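Local coordinates for alpha-14 giardin (Giardia lamblia, PDB 3CHJ), which binds calcium and phosphatidylserine as a member of the annexin family and may act as a calcium-regulated structural element linking the membrane bilayer to the underlying axoneme, at residues L104-L109 against L265-A270; T110-E115 against H237-D242. One frame throughout, in Å; residues are numbered along the deposited sequence.

Helix 101-108 comes first along the chain and supplies the N-terminal half of interaction 1. Its turn into helix 113-127 then gives the first half of interaction 2, so both contacts start from one continuous run of residues. The chain travels through 121 residues, mostly helical, before the end of helix 227-241 closes interaction 2; helix 262-272 closes interaction 1 later. The loops are therefore nested, 110-242 lying within 104-270, and do not cross. Their centres are 12 Å apart and they meet where L109 O packs against F239 CD2, at 3.3 Å. Helix 101-108 and its following turn are thus tied to two helices from late in the chain.

Interaction 1: residues L104-L109 against L265-A270; sequences LVDVLL and LNRITA
D106 and R267 face each other from neighbouring helices, their side chains crossing at about a right angle. R267 comes side-on: NE and NH2 both give a hydrogen to the single oxygen OD2 of D106, which lies at the guanidinium edge, in its plane. The NE bond, 2.8 Å to D106 OD2, is the straighter at 154° and takes the anti lone pair. R267 NH2 reaches the same D106 OD2 at 3.0 Å, coming from above a carboxylate plane turned 42° against the guanidinium. CG of R267 sits between its backbone N and carbonyl carbon (chi1 66°), and from there the chain runs extended to NE. Buried close to the centre of the chain, between helix 101-108 and helix 262-272 of the fourth annexin repeat, this salt bridge has a position consistent with the charged residues that line the hydrophilic central channel in annexins. R264 also bridges to D106 OD2 through its NE, while Y231 OH hydrogen-bonds OD1; gathered cations would be expected to favour the ionised carboxylate. I268 CD1 also comes to within 3.9 Å of D106 OD2, its side chain crossing that of the acid at about a right angle.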
ATOM      1  N   LEU A 104       5.325   1.954   7.468  1.00 11.10           N
ATOM      2  CA  LEU A 104       4.435   1.227   8.373  1.00 10.44           C
ATOM      3  C   LEU A 104       2.997   1.702   8.145  1.00 10.57           C
ATOM      4  O   LEU A 104       2.079   0.903   8.141  1.00 11.33           O
ATOM      5  CB  LEU A 104       4.887   1.449   9.825  1.00 10.68           C
ATOM      6  CG  LEU A 104       6.251   0.816  10.137  1.00 10.72           C
ATOM      7  CD1 LEU A 104       6.625   1.111  11.610  1.00 12.09           C
ATOM      8  CD2 LEU A 104       6.249  -0.666   9.845  1.00 13.65           C
ATOM      9  N   VAL A 105       2.807   3.010   7.966  1.00  9.92           N
ATOM     10  CA  VAL A 105       1.474   3.548   7.646  1.00 10.19           C
ATOM     11  C   VAL A 105       0.955   3.015   6.307  1.00 10.16           C
ATOM     12  O   VAL A 105      -0.175   2.503   6.228  1.00  9.97           O
ATOM     13  CB  VAL A 105       1.501   5.082   7.696  1.00  9.48           C
ATOM     14  CG1 VAL A 105       0.189   5.718   7.132  1.00 11.04           C
ATOM     15  CG2 VAL A 105       1.746   5.514   9.167  1.00 10.61           C
ATOM     16  N   ASP A 106       1.800   3.070   5.281  1.00  9.13           N
ATOM     17  CA  ASP A 106       1.391   2.633   3.945  1.00  9.43           C
ATOM     18  C   ASP A 106       0.958   1.179   3.952  1.00 10.69           C
ATOM     19  O   ASP A 106       0.009   0.806   3.245  1.00 11.35           O
ATOM     20  CB  ASP A 106       2.553   2.752   2.959  1.00  9.11           C
ATOM     21  CG  ASP A 106       2.852   4.188   2.550  1.00 11.45           C
ATOM     22  OD1 ASP A 106       2.056   5.127   2.835  1.00 10.95           O
ATOM     23  OD2 ASP A 106       3.911   4.352   1.907  1.00 12.73           O
ATOM     24  N   VAL A 107       1.673   0.352   4.712  1.00 10.56           N
ATOM     25  CA  VAL A 107       1.405  -1.087   4.711  1.00 11.44           C
ATOM     26  C   VAL A 107       0.175  -1.396   5.541  1.00 12.04           C
ATOM     27  O   VAL A 107      -0.794  -1.996   5.054  1.00 13.17           O
ATOM     28  CB  VAL A 107       2.614  -1.882   5.239  1.00 11.48           C
ATOM     29  CG1 VAL A 107       2.242  -3.351   5.444  1.00 13.99           C
ATOM     30  CG2 VAL A 107       3.798  -1.741   4.272  1.00 12.08           C
ATOM     31  N   LEU A 108       0.189  -0.986   6.798  1.00 12.00           N
ATOM     32  CA  LEU A 108      -0.829  -1.467   7.728  1.00 11.88           C
ATOM     33  C   LEU A 108      -2.218  -0.957   7.403  1.00 12.61           C
ATOM     34  O   LEU A 108      -3.205  -1.643   7.708  1.00 12.93           O
ATOM     35  CB  LEU A 108      -0.436  -1.145   9.162  1.00 12.08           C
ATOM     36  CG  LEU A 108       0.712  -2.030   9.640  1.00 12.98           C
ATOM     37  CD1 LEU A 108       1.326  -1.486  10.926  1.00 14.98           C
ATOM     38  CD2 LEU A 108       0.193  -3.485   9.854  1.00 15.08           C
ATOM     39  N   LEU A 109      -2.304   0.223   6.782  1.00 11.94           N
ATOM     40  CA  LEU A 109      -3.612   0.863   6.567  1.00 12.44           C
ATOM     41  C   LEU A 109      -4.240   0.517   5.222  1.00 14.15           C
ATOM     42  O   LEU A 109      -5.334   0.994   4.916  1.00 15.21           O
ATOM     43  CB  LEU A 109      -3.555   2.374   6.759  1.00 12.43           C
ATOM     44  CG  LEU A 109      -3.103   2.812   8.152  1.00 10.35           C
ATOM     45  CD1 LEU A 109      -3.151   4.342   8.233  1.00 11.71           C
ATOM     46  CD2 LEU A 109      -3.990   2.157   9.212  1.00 11.43           C
ATOM     47  N   LEU A 265       7.093   4.636  -4.122  1.00 14.76           N
ATOM     48  CA  LEU A 265       6.480   4.239  -5.387  1.00 13.66           C
ATOM     49  C   LEU A 265       6.524   2.729  -5.541  1.00 12.68           C
ATOM     50  O   LEU A 265       5.534   2.119  -5.985  1.00 12.82           O
ATOM     51  CB  LEU A 265       7.163   4.918  -6.589  1.00 14.01           C
ATOM     52  CG  LEU A 265       6.981   6.443  -6.674  1.00 14.81           C
ATOM     53  CD1 LEU A 265       8.024   7.056  -7.621  1.00 16.18           C
ATOM     54  CD2 LEU A 265       5.593   6.802  -7.136  1.00 15.53           C
ATOM     55  N   ASN A 266       7.668   2.127  -5.219  1.00 11.99           N
ATOM     56  CA  ASN A 266       7.825   0.677  -5.387  1.00 11.85           C
ATOM     57  C   ASN A 266       6.842  -0.090  -4.512  1.00 11.64           C
ATOM     58  O   ASN A 266       6.152  -0.996  -4.996  1.00 12.31           O
ATOM     59  CB  ASN A 266       9.259   0.232  -5.068  1.00 11.23           C
ATOM     60  CG  ASN A 266      10.234   0.622  -6.147  1.00 12.66           C
ATOM     61  OD1 ASN A 266       9.832   1.093  -7.223  1.00 13.87           O
ATOM     62  ND2 ASN A 266      11.522   0.384  -5.894  1.00 13.25           N
ATOM     63  N   ARG A 267       6.793   0.247  -3.223  1.00 11.51           N
ATOM     64  CA  ARG A 267       5.951  -0.553  -2.332  1.00 10.75           C
ATOM     65  C   ARG A 267       4.464  -0.360  -2.642  1.00 11.09           C
ATOM     66  O   ARG A 267       3.686  -1.324  -2.600  1.00 10.74           O
ATOM     67  CB  ARG A 267       6.268  -0.290  -0.850  1.00 10.74           C
ATOM     68  CG  ARG A 267       5.932   1.099  -0.386  1.00 11.62           C
ATOM     69  CD  ARG A 267       6.130   1.172   1.115  1.00 13.05           C
ATOM     70  NE  ARG A 267       6.036   2.546   1.596  1.00 12.89           N
ATOM     71  CZ  ARG A 267       7.078   3.304   1.904  1.00 13.85           C
ATOM     72  NH1 ARG A 267       8.327   2.834   1.790  1.00 14.69           N
ATOM     73  NH2 ARG A 267       6.864   4.548   2.329  1.00 16.17           N
ATOM     74  N   ILE A 268       4.046   0.873  -2.964  1.00 10.59           N
ATOM     75  CA  ILE A 268       2.642   1.093  -3.278  1.00 10.56           C
ATOM     76  C   ILE A 268       2.281   0.329  -4.555  1.00 10.23           C
ATOM     77  O   ILE A 268       1.261  -0.345  -4.604  1.00 10.87           O
ATOM     78  CB  ILE A 268       2.306   2.600  -3.451  1.00 11.31           C
ATOM     79  CG1 ILE A 268       2.646   3.396  -2.171  1.00 12.76           C
ATOM     80  CG2 ILE A 268       0.875   2.777  -3.936  1.00 10.61           C
ATOM     81  CD1 ILE A 268       1.712   3.154  -1.019  1.00 18.09           C
ATOM     82  N   THR A 269       3.162   0.383  -5.557  1.00  9.38           N
ATOM     83  CA  THR A 269       2.921  -0.306  -6.816  1.00  9.71           C
ATOM     84  C   THR A 269       2.911  -1.836  -6.596  1.00  9.97           C
ATOM     85  O   THR A 269       1.960  -2.516  -6.980  1.00 10.53           O
ATOM     86  CB  THR A 269       3.958   0.131  -7.875  1.00 10.17           C
ATOM     87  OG1 THR A 269       3.867   1.557  -8.029  1.00 10.89           O
ATOM     88  CG2 THR A 269       3.704  -0.594  -9.207  1.00 11.88           C
ATOM     89  N   ALA A 270       3.940  -2.385  -5.959  1.00 10.44           N
ATOM     90  CA  ALA A 270       4.001  -3.841  -5.738  1.00 10.62           C
ATOM     91  C   ALA A 270       2.838  -4.367  -4.877  1.00 10.98           C
ATOM     92  O   ALA A 270       2.286  -5.437  -5.177  1.00 10.80           O
ATOM     93  CB  ALA A 270       5.351  -4.206  -5.109  1.00 10.60           C
TER

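Interaction 2: residues T110-E115 against H237-D242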
ATOM      1  N   THR A 110      -3.558  -0.304   4.432  1.00 13.75           N
ATOM      2  CA  THR A 110      -4.073  -0.583   3.072  1.00 14.71           C
ATOM      3  C   THR A 110      -4.185  -2.067   2.786  1.00 15.64           C
ATOM      4  O   THR A 110      -4.208  -2.484   1.619  1.00 16.72           O
ATOM      5  CB  THR A 110      -3.250   0.075   1.972  1.00 14.67           C
ATOM      6  OG1 THR A 110      -1.949  -0.532   1.936  1.00 14.31           O
ATOM      7  CG2 THR A 110      -3.144   1.587   2.166  1.00 14.62           C
ATOM      8  N   ILE A 111      -4.259  -2.856   3.845  1.00 15.89           N
ATOM      9  CA  ILE A 111      -4.508  -4.290   3.723  1.00 17.78           C
ATOM     10  C   ILE A 111      -5.754  -4.736   4.487  1.00 18.81           C
ATOM     11  O   ILE A 111      -6.146  -4.147   5.501  1.00 19.27           O
ATOM     12  CB  ILE A 111      -3.278  -5.122   4.121  1.00 17.41           C
ATOM     13  CG1 ILE A 111      -2.877  -4.839   5.584  1.00 18.37           C
ATOM     14  CG2 ILE A 111      -2.163  -4.827   3.131  1.00 16.35           C
ATOM     15  CD1 ILE A 111      -1.670  -5.608   6.077  1.00 17.93           C
ATOM     16  N   GLU A 112      -6.375  -5.798   3.988  1.00 19.83           N
ATOM     17  CA  GLU A 112      -7.617  -6.278   4.583  1.00 21.40           C
ATOM     18  C   GLU A 112      -7.381  -6.883   5.973  1.00 22.21           C
ATOM     19  O   GLU A 112      -6.257  -7.301   6.294  1.00 21.88           O
ATOM     20  CB  GLU A 112      -8.276  -7.306   3.648  1.00 21.62           C
ATOM     21  CG  GLU A 112      -8.494  -6.810   2.204  1.00 23.01           C
ATOM     22  CD  GLU A 112      -9.502  -5.672   2.097  1.00 25.51           C
ATOM     23  OE1 GLU A 112     -10.370  -5.544   2.979  1.00 27.52           O
ATOM     24  OE2 GLU A 112      -9.426  -4.901   1.117  1.00 27.30           O
ATOM     25  N   THR A 113      -8.427  -6.924   6.807  1.00 23.56           N
ATOM     26  CA  THR A 113      -8.277  -7.448   8.171  1.00 25.39           C
ATOM     27  C   THR A 113      -7.779  -8.892   8.156  1.00 25.14           C
ATOM     28  O   THR A 113      -6.920  -9.261   8.970  1.00 25.40           O
ATOM     29  CB  THR A 113      -9.579  -7.380   9.017  1.00 25.89           C
ATOM     30  OG1 THR A 113     -10.468  -6.391   8.485  1.00 31.09           O
ATOM     31  CG2 THR A 113      -9.241  -7.043  10.471  1.00 27.35           C
ATOM     32  N   HIS A 114      -8.298  -9.705   7.230  1.00 24.84           N
ATOM     33  CA  HIS A 114      -7.822 -11.091   7.089  1.00 24.90           C
ATOM     34  C   HIS A 114      -6.323 -11.163   6.775  1.00 23.63           C
ATOM     35  O   HIS A 114      -5.629 -12.071   7.241  1.00 23.37           O
ATOM     36  CB  HIS A 114      -8.671 -11.906   6.084  1.00 25.64           C
ATOM     37  CG  HIS A 114      -8.447 -11.548   4.640  1.00 29.22           C
ATOM     38  ND1 HIS A 114      -7.420 -12.082   3.891  1.00 31.68           N
ATOM     39  CD2 HIS A 114      -9.144 -10.743   3.799  1.00 31.78           C
ATOM     40  CE1 HIS A 114      -7.476 -11.602   2.661  1.00 32.89           C
ATOM     41  NE2 HIS A 114      -8.517 -10.791   2.577  1.00 33.17           N
ATOM     42  N   GLU A 115      -5.834 -10.187   6.009  1.00 21.67           N
ATOM     43  CA  GLU A 115      -4.425 -10.124   5.622  1.00 20.68           C
ATOM     44  C   GLU A 115      -3.571  -9.695   6.817  1.00 19.47           C
ATOM     45  O   GLU A 115      -2.453 -10.148   6.960  1.00 17.84           O
ATOM     46  CB  GLU A 115      -4.209  -9.153   4.464  1.00 20.48           C
ATOM     47  CG  GLU A 115      -2.814  -9.274   3.798  1.00 23.20           C
ATOM     48  CD  GLU A 115      -2.641 -10.522   2.924  1.00 28.36           C
ATOM     49  OE1 GLU A 115      -3.628 -10.978   2.314  1.00 31.36           O
ATOM     50  OE2 GLU A 115      -1.504 -11.043   2.836  1.00 30.72           O
ATOM     51  N   HIS A 237      -9.209   6.355   5.391  1.00  9.70           N
ATOM     52  CA  HIS A 237     -10.490   6.723   4.771  1.00 10.37           C
ATOM     53  C   HIS A 237     -10.623   6.127   3.372  1.00 10.82           C
ATOM     54  O   HIS A 237     -11.601   5.446   3.051  1.00 10.85           O
ATOM     55  CB  HIS A 237     -10.670   8.248   4.681  1.00 11.20           C
ATOM     56  CG  HIS A 237     -11.897   8.638   3.911  1.00 11.95           C
ATOM     57  ND1 HIS A 237     -11.942   8.621   2.533  1.00 14.46           N
ATOM     58  CD2 HIS A 237     -13.136   8.995   4.327  1.00 15.16           C
ATOM     59  CE1 HIS A 237     -13.160   8.955   2.132  1.00 15.52           C
ATOM     60  NE2 HIS A 237     -13.896   9.202   3.202  1.00 16.24           N
ATOM     61  N   ASP A 238      -9.632   6.392   2.532  1.00 10.23           N
ATOM     62  CA  ASP A 238      -9.684   5.996   1.143  1.00 11.25           C
ATOM     63  C   ASP A 238      -9.642   4.473   0.992  1.00 11.66           C
ATOM     64  O   ASP A 238     -10.350   3.910   0.148  1.00 11.89           O
ATOM     65  CB  ASP A 238      -8.528   6.653   0.403  1.00 11.29           C
ATOM     66  CG  ASP A 238      -8.724   8.152   0.228  1.00 13.35           C
ATOM     67  OD1 ASP A 238      -9.784   8.704   0.628  1.00 13.10           O
ATOM     68  OD2 ASP A 238      -7.818   8.799  -0.332  1.00 15.43           O
ATOM     69  N   PHE A 239      -8.816   3.806   1.797  1.00 11.42           N
ATOM     70  CA  PHE A 239      -8.743   2.351   1.707  1.00 12.12           C
ATOM     71  C   PHE A 239     -10.077   1.698   2.037  1.00 12.09           C
ATOM     72  O   PHE A 239     -10.534   0.799   1.336  1.00 12.66           O
ATOM     73  CB  PHE A 239      -7.640   1.771   2.600  1.00 12.90           C
ATOM     74  CG  PHE A 239      -7.682   0.268   2.685  1.00 14.79           C
ATOM     75  CD1 PHE A 239      -7.312  -0.500   1.585  1.00 17.16           C
ATOM     76  CD2 PHE A 239      -8.108  -0.365   3.850  1.00 17.45           C
ATOM     77  CE1 PHE A 239      -7.361  -1.922   1.648  1.00 18.59           C
ATOM     78  CE2 PHE A 239      -8.156  -1.779   3.927  1.00 19.54           C
ATOM     79  CZ  PHE A 239      -7.775  -2.536   2.817  1.00 18.38           C
ATOM     80  N   LEU A 240     -10.708   2.170   3.088  1.00 11.52           N
ATOM     81  CA  LEU A 240     -11.999   1.598   3.498  1.00 13.04           C
ATOM     82  C   LEU A 240     -13.047   1.933   2.444  1.00 14.33           C
ATOM     83  O   LEU A 240     -13.836   1.073   2.056  1.00 15.23           O
ATOM     84  CB  LEU A 240     -12.375   2.103   4.879  1.00 13.39           C
ATOM     85  CG  LEU A 240     -11.459   1.580   5.998  1.00 13.48           C
ATOM     86  CD1 LEU A 240     -11.675   2.356   7.305  1.00 12.48           C
ATOM     87  CD2 LEU A 240     -11.650   0.067   6.192  1.00 15.62           C
ATOM     88  N   TYR A 241     -13.006   3.147   1.919  1.00 13.81           N
ATOM     89  CA  TYR A 241     -14.054   3.600   1.014  1.00 14.38           C
ATOM     90  C   TYR A 241     -13.906   3.012  -0.370  1.00 14.68           C
ATOM     91  O   TYR A 241     -14.880   2.503  -0.926  1.00 15.83           O
ATOM     92  CB  TYR A 241     -14.112   5.120   0.943  1.00 14.07           C
ATOM     93  CG  TYR A 241     -15.421   5.587   0.370  1.00 15.45           C
ATOM     94  CD1 TYR A 241     -16.580   5.530   1.139  1.00 15.82           C
ATOM     95  CD2 TYR A 241     -15.498   6.067  -0.922  1.00 15.46           C
ATOM     96  CE1 TYR A 241     -17.801   5.933   0.637  1.00 17.50           C
ATOM     97  CE2 TYR A 241     -16.738   6.475  -1.452  1.00 16.84           C
ATOM     98  CZ  TYR A 241     -17.872   6.418  -0.640  1.00 17.28           C
ATOM     99  OH  TYR A 241     -19.105   6.820  -1.131  1.00 19.61           O
ATOM    100  N   ASP A 242     -12.701   3.098  -0.935  1.00 14.87           N
ATOM    101  CA  ASP A 242     -12.414   2.528  -2.265  1.00 15.32           C
ATOM    102  C   ASP A 242     -10.893   2.388  -2.436  1.00 14.56           C
ATOM    103  O   ASP A 242     -10.224   3.400  -2.676  1.00 12.98           O
ATOM    104  CB  ASP A 242     -12.941   3.420  -3.368  1.00 16.45           C
ATOM    105  CG  ASP A 242     -12.814   2.786  -4.757  1.00 20.03           C
ATOM    106  OD1 ASP A 242     -11.982   1.864  -4.949  1.00 23.94           O
ATOM    107  OD2 ASP A 242     -13.539   3.236  -5.666  1.00 24.98           O
TER
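The short connection between helix 101-108 and helix 113-127 rests its backbone on an aromatic ring, F239, near the C-terminal end of helix 227-241. F239 CG stands anti to its own backbone N (chi1 171°), which carries the ring out to the connection. One face takes a CH-pi contact: T110 CA lies 3.7 Å from the F239 ring centroid and 17° off the normal. The peptide linking T110 to I111 covers the same face nearer the rim, with T110 C 3.4 Å above the ring plane of F239. T110 O comes to 3.2 Å from F239 CE1, a close packing contact. E112, at the N-cap position of helix 113-127, bends at chi2 (-66°) and brings its carboxylate obliquely against the ring, OE2 being 3.3 Å from F239 CZ. R198 links the two partners, its NH1 in a salt bridge with E112 OE1 and its NH2 hydrogen-bonded to F239 O. T110 OG1 is hydrogen-bonded to D106 O, which fastens the connection back to the preceding helix. F239 also packs on A246 of helix 243-254, whereas I111 points away from helix 227-241, its side chain touching L86 of helix 82-94 and V116 and I119 of helix 113-127.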